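Local structure of ribose 5-phosphate isomerase (Trypanosoma cruzi, 3M1P) at residues I7-P12 with P33-P38; H11-I16 with V110-T115; I21-E26 with G116-R121; V53-A58 with N80-V85; R86-H91 with N103-V108. The protein probably interconverts ribose 5-phosphate and ribulose 5-phosphate, as a sugar-phosphate isomerase of the type B family. The protein carries 1 engineered substitution. All coordinates share one frame; numbering follows the deposited sequence. Where two conformers were deposited one is given.

Contact 1: I7-P12 with P33-P38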
# COMPACT_ATOMS: atom_id res chain seq x y z
N ILE A 7 0.25 22.65 -8.97
CA ILE A 7 1.12 21.71 -8.28
C ILE A 7 1.86 22.39 -7.13
O ILE A 7 2.47 23.45 -7.32
CB ILE A 7 2.13 21.03 -9.25
CG1 ILE A 7 1.39 20.26 -10.36
CG2 ILE A 7 3.10 20.11 -8.47
CD1 ILE A 7 2.21 20.01 -11.64
N GLY A 8 1.80 21.80 -5.94
CA GLY A 8 2.60 22.26 -4.80
C GLY A 8 3.36 21.13 -4.14
O GLY A 8 2.96 19.97 -4.24
N THR A 9 4.47 21.45 -3.48
CA THR A 9 5.24 20.48 -2.70
C THR A 9 5.80 21.15 -1.44
O THR A 9 5.74 22.39 -1.31
CB THR A 9 6.45 19.86 -3.49
OG1 THR A 9 7.53 20.80 -3.59
CG2 THR A 9 6.07 19.42 -4.88
N ASP A 10 6.31 20.35 -0.52
CA ASP A 10 7.23 20.88 0.49
C ASP A 10 8.67 20.48 0.11
O ASP A 10 8.91 20.09 -1.04
CB ASP A 10 6.83 20.47 1.92
CG ASP A 10 6.94 18.98 2.17
OD1 ASP A 10 7.13 18.19 1.21
OD2 ASP A 10 6.84 18.60 3.37
N HIS A 11 9.61 20.59 1.04
CA HIS A 11 11.04 20.40 0.73
C HIS A 11 11.43 19.00 0.21
O HIS A 11 12.05 18.92 -0.85
CB HIS A 11 11.94 20.85 1.89
CG HIS A 11 11.37 20.54 3.24
ND1 HIS A 11 12.02 19.75 4.16
CD2 HIS A 11 10.20 20.91 3.82
CE1 HIS A 11 11.28 19.64 5.25
NE2 HIS A 11 10.17 20.34 5.07
N PRO A 12 11.08 17.90 0.94
CA PRO A 12 11.52 16.60 0.45
C PRO A 12 10.95 16.21 -0.92
O PRO A 12 11.63 15.52 -1.69
CB PRO A 12 11.04 15.62 1.54
CG PRO A 12 9.96 16.32 2.26
CD PRO A 12 10.29 17.78 2.19
N PRO A 33 -0.05 21.77 -16.33
CA PRO A 33 0.55 21.94 -15.01
C PRO A 33 0.90 23.40 -14.73
O PRO A 33 1.43 24.11 -15.60
CB PRO A 33 1.82 21.09 -15.07
CG PRO A 33 2.13 20.91 -16.50
CD PRO A 33 0.86 21.07 -17.27
N VAL A 34 0.58 23.84 -13.51
CA VAL A 34 0.88 25.18 -13.03
C VAL A 34 1.69 24.96 -11.77
O VAL A 34 1.14 24.66 -10.70
CB VAL A 34 -0.42 25.99 -12.73
CG1 VAL A 34 -0.10 27.42 -12.30
CG2 VAL A 34 -1.35 25.99 -13.94
N TYR A 35 3.00 25.06 -11.89
CA TYR A 35 3.86 24.77 -10.75
C TYR A 35 3.90 25.93 -9.75
O TYR A 35 4.33 27.05 -10.08
CB TYR A 35 5.26 24.33 -11.16
CG TYR A 35 6.08 23.97 -9.96
CD1 TYR A 35 5.78 22.83 -9.20
CD2 TYR A 35 7.14 24.78 -9.55
CE1 TYR A 35 6.52 22.52 -8.06
CE2 TYR A 35 7.89 24.47 -8.42
CZ TYR A 35 7.58 23.34 -7.69
OH TYR A 35 8.33 23.03 -6.57
N CYS A 36 3.46 25.64 -8.52
CA CYS A 36 3.33 26.63 -7.46
C CYS A 36 4.07 26.21 -6.20
O CYS A 36 3.81 26.74 -5.12
CB CYS A 36 1.85 26.88 -7.15
SG CYS A 36 0.89 27.61 -8.50
N GLY A 37 4.99 25.26 -6.32
CA GLY A 37 5.72 24.74 -5.17
C GLY A 37 7.01 25.52 -5.00
O GLY A 37 7.23 26.50 -5.72
N PRO A 38 7.88 25.10 -4.06
CA PRO A 38 9.09 25.87 -3.83
C PRO A 38 9.93 25.92 -5.11
O PRO A 38 9.94 24.96 -5.89
CB PRO A 38 9.83 25.07 -2.74
CG PRO A 38 8.82 24.19 -2.15
CD PRO A 38 7.82 23.90 -3.21
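With chi1 at -177°, Tyr35 places its ring carbon CG anti to the backbone N, and on the same face of the sheet Ile7 turns its branch CG2 anti to its own N. The two side chains cross at about a right angle, and the Ile7 methyl arrives in the plane of the ring, at its edge: CG2 of Ile7 is 3.9 Å from CD1 of Tyr35. The other branch, set beside the N at chi1 -60°, carries CD1 of Ile7 along Pro33, 3.6 Å from CB of that proline.

The backbone evidence is that of a parallel bridge. Ile7 N donates to Val34 O at 2.8 Å, and Cys36 N donates to Ile7 O at 2.7 Å, so Ile7 is gripped by the residues flanking its partner Tyr35. The short strand axes approach to 6.1 Å and are inclined by 38°.

Beyond the bridge, segment 33-38 folds over itself. Gly37 N lies 3.4 Å above the centre of the Tyr35 ring, whose OH donates to Pro38 O at 2.6 Å, fixing the phenol at the end of the strand. Thr9 OG1 packs against CD of Pro38 at 3.1 Å and donates to Asp10 O.

In this Rossmann-like alpha/beta sheet, strand 31-35 forms one margin within the chain and strand 3-9 its neighbour. Ile7 is covered by Leu20 and Val24 of helix 17-26, Cys36 meets Met56 of helix 46-58, and Gly8 bonds through its backbone to Val66 and Ala68 of strand 64-69.

Contact 2: H11-I16 with V110-T115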
# COMPACT_ATOMS: atom_id res chain seq x y z
N HIS A 11 9.61 20.59 1.04
CA HIS A 11 11.04 20.40 0.73
C HIS A 11 11.43 19.00 0.21
O HIS A 11 12.05 18.92 -0.85
CB HIS A 11 11.94 20.85 1.89
CG HIS A 11 11.37 20.54 3.24
ND1 HIS A 11 12.02 19.75 4.16
CD2 HIS A 11 10.20 20.91 3.82
CE1 HIS A 11 11.28 19.64 5.25
NE2 HIS A 11 10.17 20.34 5.07
N PRO A 12 11.08 17.90 0.94
CA PRO A 12 11.52 16.60 0.45
C PRO A 12 10.95 16.21 -0.92
O PRO A 12 11.63 15.52 -1.69
CB PRO A 12 11.04 15.62 1.54
CG PRO A 12 9.96 16.32 2.26
CD PRO A 12 10.29 17.78 2.19
N ALA A 13 9.73 16.66 -1.22
CA ALA A 13 9.07 16.38 -2.49
C ALA A 13 9.51 17.32 -3.62
O ALA A 13 9.15 17.11 -4.78
CB ALA A 13 7.56 16.44 -2.32
N PHE A 14 10.28 18.36 -3.28
CA PHE A 14 10.85 19.25 -4.29
C PHE A 14 11.69 18.48 -5.32
O PHE A 14 11.64 18.76 -6.51
CB PHE A 14 11.66 20.39 -3.66
CG PHE A 14 12.43 21.21 -4.67
CD1 PHE A 14 11.78 22.17 -5.43
CD2 PHE A 14 13.78 20.97 -4.88
CE1 PHE A 14 12.49 22.91 -6.39
CE2 PHE A 14 14.50 21.70 -5.83
CZ PHE A 14 13.84 22.67 -6.58
N ALA A 15 12.46 17.50 -4.86
CA ALA A 15 13.28 16.67 -5.76
C ALA A 15 12.49 16.02 -6.92
O ALA A 15 13.07 15.63 -7.93
CB ALA A 15 14.02 15.59 -4.95
N ILE A 16 11.17 15.91 -6.76
CA ILE A 16 10.37 15.24 -7.78
C ILE A 16 9.36 16.15 -8.48
O ILE A 16 8.45 15.68 -9.15
CB ILE A 16 9.68 13.94 -7.24
CG1 ILE A 16 8.62 14.27 -6.18
CG2 ILE A 16 10.74 12.96 -6.70
CD1 ILE A 16 7.56 13.20 -5.96
N VAL A 110 -0.18 13.10 -2.27
CA VAL A 110 0.69 11.93 -2.25
C VAL A 110 1.89 12.16 -1.34
O VAL A 110 2.27 13.30 -1.06
CB VAL A 110 1.20 11.55 -3.68
CG1 VAL A 110 0.05 11.17 -4.59
CG2 VAL A 110 2.01 12.69 -4.29
N GLY A 111 2.47 11.06 -0.88
CA GLY A 111 3.69 11.10 -0.08
C GLY A 111 4.90 10.58 -0.85
O GLY A 111 4.91 9.43 -1.29
N GLU A 112 5.89 11.46 -1.01
CA GLU A 112 7.19 11.14 -1.64
C GLU A 112 8.01 10.10 -0.85
O GLU A 112 8.76 9.30 -1.44
CB GLU A 112 8.01 12.43 -1.81
CG GLU A 112 9.29 12.32 -2.66
CD GLU A 112 10.52 11.94 -1.83
OE1 GLU A 112 10.48 12.10 -0.59
OE2 GLU A 112 11.53 11.48 -2.42
N ARG A 113 7.85 10.12 0.48
CA ARG A 113 8.59 9.22 1.36
C ARG A 113 7.90 7.87 1.54
O ARG A 113 8.52 6.92 2.04
CB ARG A 113 8.80 9.87 2.74
CG ARG A 113 9.62 11.17 2.72
CD ARG A 113 11.04 10.91 2.27
NE ARG A 113 11.81 12.15 2.12
CZ ARG A 113 13.11 12.19 1.88
NH1 ARG A 113 13.81 11.06 1.76
NH2 ARG A 113 13.72 13.37 1.77
N THR A 114 6.64 7.79 1.12
CA THR A 114 5.82 6.59 1.30
C THR A 114 5.53 5.83 -0.00
O THR A 114 5.49 4.61 -0.02
CB THR A 114 4.46 6.89 2.01
OG1 THR A 114 3.67 7.76 1.20
CG2 THR A 114 4.68 7.55 3.35
N THR A 115 5.35 6.58 -1.09
CA THR A 115 4.86 6.02 -2.35
C THR A 115 5.92 6.21 -3.44
O THR A 115 6.45 7.31 -3.62
CB THR A 115 3.49 6.70 -2.72
OG1 THR A 115 2.57 6.52 -1.65
CG2 THR A 115 2.89 6.13 -3.99
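At the edge of the Arg113 guanidinium, close to its plane, sits CB of Pro12, 3.5 Å from NH2 of Arg113 in the conformer described; a second was deposited, so this part of the contact is tentative. Within segment 11-16, CD of Pro12 lies 3.1 Å above one face of the adjacent His11 ring, shifted toward the rim. The setting is that of a Rossmann-like alpha/beta fold, in which the chain beyond the C-terminal end of strand 3-9 meets the turn that follows strand 107-111.

Glu112 supplies most of the interface on its side. Its chain leaves with CG anti to the backbone N and then bends sharply at chi2 (-89°), which lays the carboxylate beside Pro12: CD of Glu112 is 3.8 Å from Pro12 O. OE1 of Glu112 and Pro12 O are both acceptors, so their proximity makes no hydrogen bond. That OE1 is buried here and finds no hydrogen-bond partner; Arg113 NE stands 3.0 Å from OE1 of Glu112, but the oxygen lies well out of the guanidinium plane, leaving attraction between charges alone.

The turn itself is closed by Thr115 N donating to Gly111 O at 2.9 Å. Strand 64-69 runs between strands 3-9 and 107-111, with Ala68 touching Ala13 and Ala69 bonded to the Glu112 backbone. A phosphate ion, probably from the crystallisation liquor, lies about 5 Å from the Pro12 side chain, while Arg113 also packs on Glu118 of a neighbouring subunit. At the aliphatic end, CD1 of Ile16 rests 3.8 Å from CG of Glu112.

Contact 3: I21-E26 with G116-R121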
# COMPACT_ATOMS: atom_id res chain seq x y z
N ILE A 21 5.14 17.61 -12.76
CA ILE A 21 4.80 18.40 -13.96
C ILE A 21 4.62 17.46 -15.16
O ILE A 21 3.59 17.49 -15.84
CB ILE A 21 5.88 19.49 -14.27
CG1 ILE A 21 5.86 20.58 -13.19
CG2 ILE A 21 5.67 20.10 -15.67
CD1 ILE A 21 7.10 21.48 -13.16
N LEU A 22 5.60 16.58 -15.37
CA LEU A 22 5.54 15.57 -16.41
C LEU A 22 4.33 14.63 -16.29
O LEU A 22 3.64 14.39 -17.27
CB LEU A 22 6.86 14.78 -16.48
CG LEU A 22 6.94 13.67 -17.53
CD1 LEU A 22 6.79 14.24 -18.95
CD2 LEU A 22 8.24 12.84 -17.41
N TYR A 23 4.05 14.13 -15.08
CA TYR A 23 2.92 13.18 -14.90
C TYR A 23 1.56 13.81 -15.25
O TYR A 23 0.66 13.13 -15.77
CB TYR A 23 2.88 12.57 -13.48
CG TYR A 23 4.18 11.88 -13.06
CD1 TYR A 23 5.03 11.30 -14.01
CD2 TYR A 23 4.55 11.82 -11.72
CE1 TYR A 23 6.21 10.67 -13.64
CE2 TYR A 23 5.74 11.19 -11.33
CZ TYR A 23 6.56 10.62 -12.30
OH TYR A 23 7.73 10.00 -11.95
N VAL A 24 1.42 15.10 -14.96
CA VAL A 24 0.21 15.84 -15.31
C VAL A 24 0.04 15.90 -16.83
O VAL A 24 -1.04 15.61 -17.36
CB VAL A 24 0.22 17.26 -14.68
CG1 VAL A 24 -0.93 18.11 -15.21
CG2 VAL A 24 0.16 17.16 -13.14
N LYS A 25 1.12 16.26 -17.53
CA LYS A 25 1.12 16.24 -18.99
C LYS A 25 0.81 14.85 -19.54
O LYS A 25 0.10 14.72 -20.54
CB LYS A 25 2.46 16.75 -19.54
CG LYS A 25 2.68 18.22 -19.30
CD LYS A 25 4.06 18.64 -19.75
CE LYS A 25 4.20 20.14 -19.66
NZ LYS A 25 5.63 20.51 -19.54
N GLU A 26 1.33 13.81 -18.89
CA GLU A 26 1.11 12.44 -19.36
C GLU A 26 -0.35 12.01 -19.33
O GLU A 26 -0.76 11.18 -20.14
CB GLU A 26 1.96 11.43 -18.59
CG GLU A 26 3.45 11.55 -18.82
CD GLU A 26 4.18 10.31 -18.36
OE1 GLU A 26 5.04 10.41 -17.45
OE2 GLU A 26 3.89 9.23 -18.91
N GLY A 116 6.27 5.13 -4.14
CA GLY A 116 7.28 5.22 -5.21
C GLY A 116 6.81 6.12 -6.34
O GLY A 116 5.61 6.18 -6.61
N VAL A 117 7.75 6.82 -7.00
CA VAL A 117 7.39 7.74 -8.09
C VAL A 117 6.51 7.13 -9.18
O VAL A 117 5.63 7.80 -9.70
CB VAL A 117 8.63 8.48 -8.76
CG1 VAL A 117 9.42 9.32 -7.74
CG2 VAL A 117 9.57 7.53 -9.47
N GLU A 118 6.70 5.85 -9.50
CA GLU A 118 5.88 5.24 -10.57
C GLU A 118 4.42 5.03 -10.14
O GLU A 118 3.53 5.03 -10.98
CB GLU A 118 6.50 3.94 -11.11
CG GLU A 118 7.81 4.14 -11.92
CD GLU A 118 7.65 5.12 -13.08
OE1 GLU A 118 6.67 4.99 -13.85
OE2 GLU A 118 8.50 6.02 -13.20
N VAL A 119 4.20 4.84 -8.84
CA VAL A 119 2.84 4.78 -8.30
C VAL A 119 2.26 6.19 -8.20
O VAL A 119 1.08 6.39 -8.47
CB VAL A 119 2.78 4.03 -6.95
CG1 VAL A 119 1.37 4.03 -6.35
CG2 VAL A 119 3.26 2.59 -7.14
N ILE A 120 3.10 7.17 -7.85
CA ILE A 120 2.68 8.57 -7.83
C ILE A 120 2.24 8.97 -9.24
O ILE A 120 1.19 9.57 -9.42
CB ILE A 120 3.78 9.52 -7.28
CG1 ILE A 120 3.93 9.32 -5.77
CG2 ILE A 120 3.45 10.99 -7.60
CD1 ILE A 120 5.14 10.06 -5.12
N ARG A 121 3.05 8.58 -10.22
CA ARG A 121 2.71 8.76 -11.63
C ARG A 121 1.31 8.20 -11.94
O ARG A 121 0.46 8.91 -12.49
CB ARG A 121 3.77 8.11 -12.53
CG ARG A 121 3.49 8.34 -14.02
CD ARG A 121 4.53 7.68 -14.92
NE ARG A 121 4.12 7.77 -16.32
CZ ARG A 121 3.30 6.92 -16.93
NH1 ARG A 121 2.79 5.89 -16.26
NH2 ARG A 121 2.97 7.10 -18.20
O HOH W 1 8.89 8.37 -13.77
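Aromatic packing dominates: Arg121 lays its aliphatic chain over one face of the Tyr23 ring. CB of Arg121 stands 3.5 Å from the ring centroid and only 4° off the normal, a CH-pi contact, and CG of Arg121 comes to 3.3 Å from Tyr23 CD1. It is CB and CG, not the guanidinium, that lie over the ring; the guanidinium plane is nearly perpendicular to it. Tyr23 acts as a knob in the hole formed by Val117, Glu118, Ile120 and Arg121, between helices of the alpha/beta fold whose short axes run 10.5 Å apart and cross at -39°.

The ionic part joins Glu26 to Arg121. Their side chains cross at about a right angle, and NE of Arg121 donates to OE1 of Glu26 at 3.0 Å with an N-H...O angle of 162°; the nitrogen lies above the carboxylate plane. A second link, NH2 of Arg121 to OE2 of Glu26, is modelled too short to be relied on.

A water at 2.7 Å from Tyr23 OH leads on to Glu118, although its distance to that carboxylate is likewise doubtful.

One arginine thus serves both chemistries: its methylenes cover the tyrosine, while the nearby carboxylate probably balances its charge where both residues are partly exposed.

Contact 4: V53-A58 with N80-V85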
# COMPACT_ATOMS: atom_id res chain seq x y z
N VAL A 53 -2.18 26.23 -3.17
CA VAL A 53 -2.84 25.44 -4.21
C VAL A 53 -4.34 25.29 -3.92
O VAL A 53 -5.17 25.46 -4.81
CB VAL A 53 -2.16 24.06 -4.35
CG1 VAL A 53 -3.02 23.09 -5.21
CG2 VAL A 53 -0.75 24.24 -4.91
N ALA A 54 -4.67 24.99 -2.67
CA ALA A 54 -6.06 24.89 -2.24
C ALA A 54 -6.90 26.13 -2.56
O ALA A 54 -8.02 26.01 -3.05
CB ALA A 54 -6.11 24.59 -0.75
N GLU A 55 -6.36 27.32 -2.28
CA GLU A 55 -7.07 28.57 -2.58
C GLU A 55 -7.31 28.73 -4.08
O GLU A 55 -8.40 29.11 -4.50
CB GLU A 55 -6.33 29.79 -2.02
CG GLU A 55 -6.24 29.84 -0.50
CD GLU A 55 -7.56 30.17 0.19
OE1 GLU A 55 -8.52 30.62 -0.48
OE2 GLU A 55 -7.63 29.99 1.44
N MET A 56 -6.30 28.39 -4.89
CA MET A 56 -6.43 28.43 -6.34
C MET A 56 -7.58 27.55 -6.81
O MET A 56 -8.37 27.95 -7.68
CB MET A 56 -5.12 28.02 -7.01
CG MET A 56 -3.99 29.01 -6.77
SD MET A 56 -2.41 28.39 -7.36
CE MET A 56 -2.67 28.44 -9.14
N VAL A 57 -7.68 26.35 -6.24
CA VAL A 57 -8.77 25.43 -6.54
C VAL A 57 -10.12 26.02 -6.08
O VAL A 57 -11.08 26.07 -6.84
CB VAL A 57 -8.54 24.01 -5.92
CG1 VAL A 57 -9.82 23.17 -5.99
CG2 VAL A 57 -7.38 23.29 -6.60
N ALA A 58 -10.18 26.47 -4.82
CA ALA A 58 -11.40 27.07 -4.28
C ALA A 58 -11.87 28.29 -5.09
O ALA A 58 -13.07 28.42 -5.37
CB ALA A 58 -11.20 27.43 -2.82
N ASN A 80 -7.87 20.60 2.92
CA ASN A 80 -9.28 20.43 3.24
C ASN A 80 -9.87 21.49 4.17
O ASN A 80 -11.08 21.61 4.27
CB ASN A 80 -9.56 19.03 3.78
CG ASN A 80 -9.65 18.00 2.69
OD1 ASN A 80 -10.33 18.23 1.69
ND2 ASN A 80 -8.97 16.87 2.87
N LYS A 81 -9.00 22.26 4.83
CA LYS A 81 -9.44 23.40 5.65
C LYS A 81 -9.93 24.57 4.80
O LYS A 81 -10.52 25.53 5.34
CB LYS A 81 -8.33 23.88 6.59
CG LYS A 81 -7.85 22.85 7.61
CD LYS A 81 -9.02 22.24 8.36
CE LYS A 81 -8.56 21.24 9.38
NZ LYS A 81 -9.70 20.82 10.27
N VAL A 82 -9.67 24.51 3.50
CA VAL A 82 -10.14 25.55 2.56
C VAL A 82 -11.51 25.13 2.01
O VAL A 82 -11.66 24.03 1.47
CB VAL A 82 -9.10 25.85 1.44
CG1 VAL A 82 -9.64 26.88 0.47
CG2 VAL A 82 -7.79 26.34 2.04
N PRO A 83 -12.54 25.99 2.20
CA PRO A 83 -13.87 25.60 1.75
C PRO A 83 -13.92 25.43 0.23
O PRO A 83 -13.32 26.21 -0.49
CB PRO A 83 -14.76 26.77 2.20
CG PRO A 83 -13.98 27.45 3.28
CD PRO A 83 -12.55 27.31 2.85
N GLY A 84 -14.63 24.40 -0.23
CA GLY A 84 -14.71 24.10 -1.66
C GLY A 84 -13.69 23.06 -2.07
O GLY A 84 -13.77 22.50 -3.15
N VAL A 85 -12.73 22.78 -1.19
CA VAL A 85 -11.68 21.82 -1.51
C VAL A 85 -12.08 20.43 -1.01
O VAL A 85 -12.62 20.27 0.10
CB VAL A 85 -10.32 22.27 -0.94
CG1 VAL A 85 -9.29 21.15 -1.00
CG2 VAL A 85 -9.81 23.48 -1.71
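Ala54 and Ala58, one turn apart on helix 53-58, face a loop that carries Val82 and Val85 at the two ends of a type II beta turn. Val85 N donates to Val82 O at 3.1 Å, closing the turn, and Gly84 takes the positive phi of 96° expected at its third position. The nearest CA pair is Ala58 and Gly84, 5.2 Å apart. No hydrogen bond crosses between the segments.

Val82 does the wedging. Its CG1 is anti to the backbone N (chi1 178°) and reaches CB of Ala58 at 3.7 Å, while its CG2 touches CB of Ala54 at the same 3.7 Å, so each branch meets a different alanine. The Glu55 chain, bent at chi2 (-72°), brings its carboxylate beside the same valine, OE2 of Glu55 lying 3.7 Å from CG2 of Val82; this oxygen is hydrogen-bonded elsewhere in the structure. Val85 enters by its CG2, 3.4 Å from Ala54 O and 4.0 Å from Ala54 CB. The small alanine side chains are consistent with this close approach: CB of Ala58 also comes to 3.4 Å from the carbonyl O of Pro83.

Ala54, Val57 and Val85 all continue onto Ile107 of strand 107-111. Nearby, Lys81 crosses to a neighbouring subunit, forming a salt bridge with Glu149 of that subunit. This is helix-against-loop packing of an alpha/beta Rossmann-like domain, in which the connection from helix 73-80 to strand 87-89 packs against helix 46-58 through a type II turn.

Contact 5: R86-H91 with N103-V108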
# COMPACT_ATOMS: atom_id res chain seq x y z
N ARG A 86 -11.84 19.43 -1.86
CA ARG A 86 -11.96 18.03 -1.49
C ARG A 86 -10.64 17.37 -1.86
O ARG A 86 -10.42 16.98 -3.01
CB ARG A 86 -13.15 17.37 -2.20
CG ARG A 86 -14.50 17.97 -1.78
CD ARG A 86 -15.66 17.26 -2.45
NE ARG A 86 -15.61 17.47 -3.89
CZ ARG A 86 -15.95 18.61 -4.49
NH1 ARG A 86 -16.39 19.64 -3.77
NH2 ARG A 86 -15.85 18.71 -5.82
N ALA A 87 -9.76 17.29 -0.88
CA ALA A 87 -8.39 16.84 -1.06
C ALA A 87 -8.24 15.41 -0.57
O ALA A 87 -8.49 15.12 0.62
CB ALA A 87 -7.43 17.75 -0.32
N ALA A 88 -7.84 14.54 -1.49
CA ALA A 88 -7.76 13.11 -1.24
C ALA A 88 -6.31 12.64 -1.16
O ALA A 88 -5.56 12.74 -2.15
CB ALA A 88 -8.49 12.36 -2.34
N LEU A 89 -5.93 12.13 0.01
CA LEU A 89 -4.65 11.45 0.14
C LEU A 89 -4.75 10.04 -0.47
O LEU A 89 -5.50 9.19 0.02
CB LEU A 89 -4.17 11.40 1.59
CG LEU A 89 -2.88 10.61 1.87
CD1 LEU A 89 -1.67 11.12 1.07
CD2 LEU A 89 -2.59 10.65 3.36
N CYS A 90 -4.03 9.83 -1.56
CA CYS A 90 -4.04 8.57 -2.28
C CYS A 90 -2.69 7.86 -2.22
O CYS A 90 -1.63 8.52 -2.22
CB CYS A 90 -4.44 8.79 -3.74
SG CYS A 90 -6.04 9.57 -3.90
N HIS A 91 -2.74 6.53 -2.20
CA HIS A 91 -1.54 5.69 -2.15
C HIS A 91 -1.52 4.61 -3.24
O HIS A 91 -0.62 3.78 -3.29
CB HIS A 91 -1.44 5.01 -0.79
CG HIS A 91 -2.58 4.09 -0.51
ND1 HIS A 91 -3.79 4.53 -0.02
CD2 HIS A 91 -2.70 2.75 -0.68
CE1 HIS A 91 -4.60 3.50 0.12
NE2 HIS A 91 -3.97 2.41 -0.28
N ASN A 103 -16.04 10.89 -4.56
CA ASN A 103 -15.86 12.14 -3.80
C ASN A 103 -15.69 13.38 -4.65
O ASN A 103 -15.57 14.48 -4.10
CB ASN A 103 -14.68 12.00 -2.84
CG ASN A 103 -14.77 10.72 -2.00
OD1 ASN A 103 -15.63 10.59 -1.13
ND2 ASN A 103 -13.91 9.78 -2.30
N ASP A 104 -15.67 13.20 -5.98
CA ASP A 104 -15.37 14.28 -6.91
C ASP A 104 -14.21 15.13 -6.36
O ASP A 104 -14.28 16.37 -6.33
CB ASP A 104 -16.62 15.13 -7.13
CG ASP A 104 -16.47 16.13 -8.27
OD1 ASP A 104 -15.59 15.94 -9.13
OD2 ASP A 104 -17.26 17.12 -8.29
N ALA A 105 -13.16 14.45 -5.90
CA ALA A 105 -12.01 15.11 -5.30
C ALA A 105 -11.41 16.09 -6.29
O ALA A 105 -11.32 15.79 -7.48
CB ALA A 105 -10.95 14.09 -4.85
N ASN A 106 -11.01 17.26 -5.82
CA ASN A 106 -10.38 18.25 -6.69
C ASN A 106 -8.90 18.44 -6.39
O ASN A 106 -8.21 19.10 -7.14
CB ASN A 106 -11.14 19.60 -6.70
CG ASN A 106 -11.49 20.09 -5.29
OD1 ASN A 106 -10.77 19.83 -4.33
ND2 ASN A 106 -12.61 20.82 -5.18
N ILE A 107 -8.43 17.87 -5.29
CA ILE A 107 -6.98 17.85 -5.02
C ILE A 107 -6.50 16.43 -4.68
O ILE A 107 -7.08 15.77 -3.83
CB ILE A 107 -6.57 18.86 -3.90
CG1 ILE A 107 -6.87 20.31 -4.32
CG2 ILE A 107 -5.07 18.67 -3.53
CD1 ILE A 107 -6.47 21.39 -3.33
N VAL A 108 -5.45 15.97 -5.36
CA VAL A 108 -4.82 14.70 -5.03
C VAL A 108 -3.59 14.97 -4.18
O VAL A 108 -2.80 15.87 -4.51
CB VAL A 108 -4.51 13.81 -6.28
CG1 VAL A 108 -3.51 14.47 -7.27
CG2 VAL A 108 -4.04 12.41 -5.87
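Ala87 CB lies 3.8 Å from Ile107 CB on one face of the sheet. On the other, Ala88 CB lies 3.9 Å from Ala105 CB, and Cys90 SG lies 4.0 Å from Val108 CG2. These pairs lie on and beside the two strands of a parallel beta-alpha-beta crossover, strand 87-89, helix 93-101 and strand 107-111, in a Rossmann-like sheet. The second face is covered by Ser99 of helix 93-101 and by Ile123 and Phe127 of helix 117-129.

Outward from this centre the backbones pair. Ala88 N donates to Ile107 O at 2.8 Å. Arg86 O accepts twice, from Ile107 N and from Asn106 N.

At the polar edge Asn106 has a chi1 of 47°, with CG between the backbone N and the carbonyl carbon, which turns OD1 of Asn106 onto Arg86 N at 2.7 Å. Its ND2 stands over a face of the Arg86 guanidinium, toward the rim. Asp104 has positive phi just after the helix; its OD1 pairs chiefly with Arg100, while OD2 of Asp104 makes a longer salt bridge of 3.3 Å to Arg86 NH2. The arginine, bent at chi3, grips one carbonyl side-on: NE of Arg86 at 3.0 Å and NH2 of Arg86 at 2.9 Å both donate to Asp104 O.

How the contacts relate
Contacts 1 and 5 lie on one parallel sheet, at its two margins within the chain, with centres about 17 Å apart. Contact 2 shares His11 and Pro12 with contact 1; bound phosphate, probably from the crystallisation liquor, lies about 5 Å from the side chains of Asp10 and Pro12 and may mark a pocket there. Both segments of contact 3 follow those of contact 2 along the chain; Ile16 CG2 is 4.0 Å from Val117 CG1. Contacts 4 and 5 are joined by two probable hydrogen bonds, Asn80 OD1 to Ala87 N at 2.8 Å and Gly84 O to Asn106 ND2 at 2.9 Å. Contacts 3 and 4, centres about 22 Å apart, lie on opposite sides of the chain's centre.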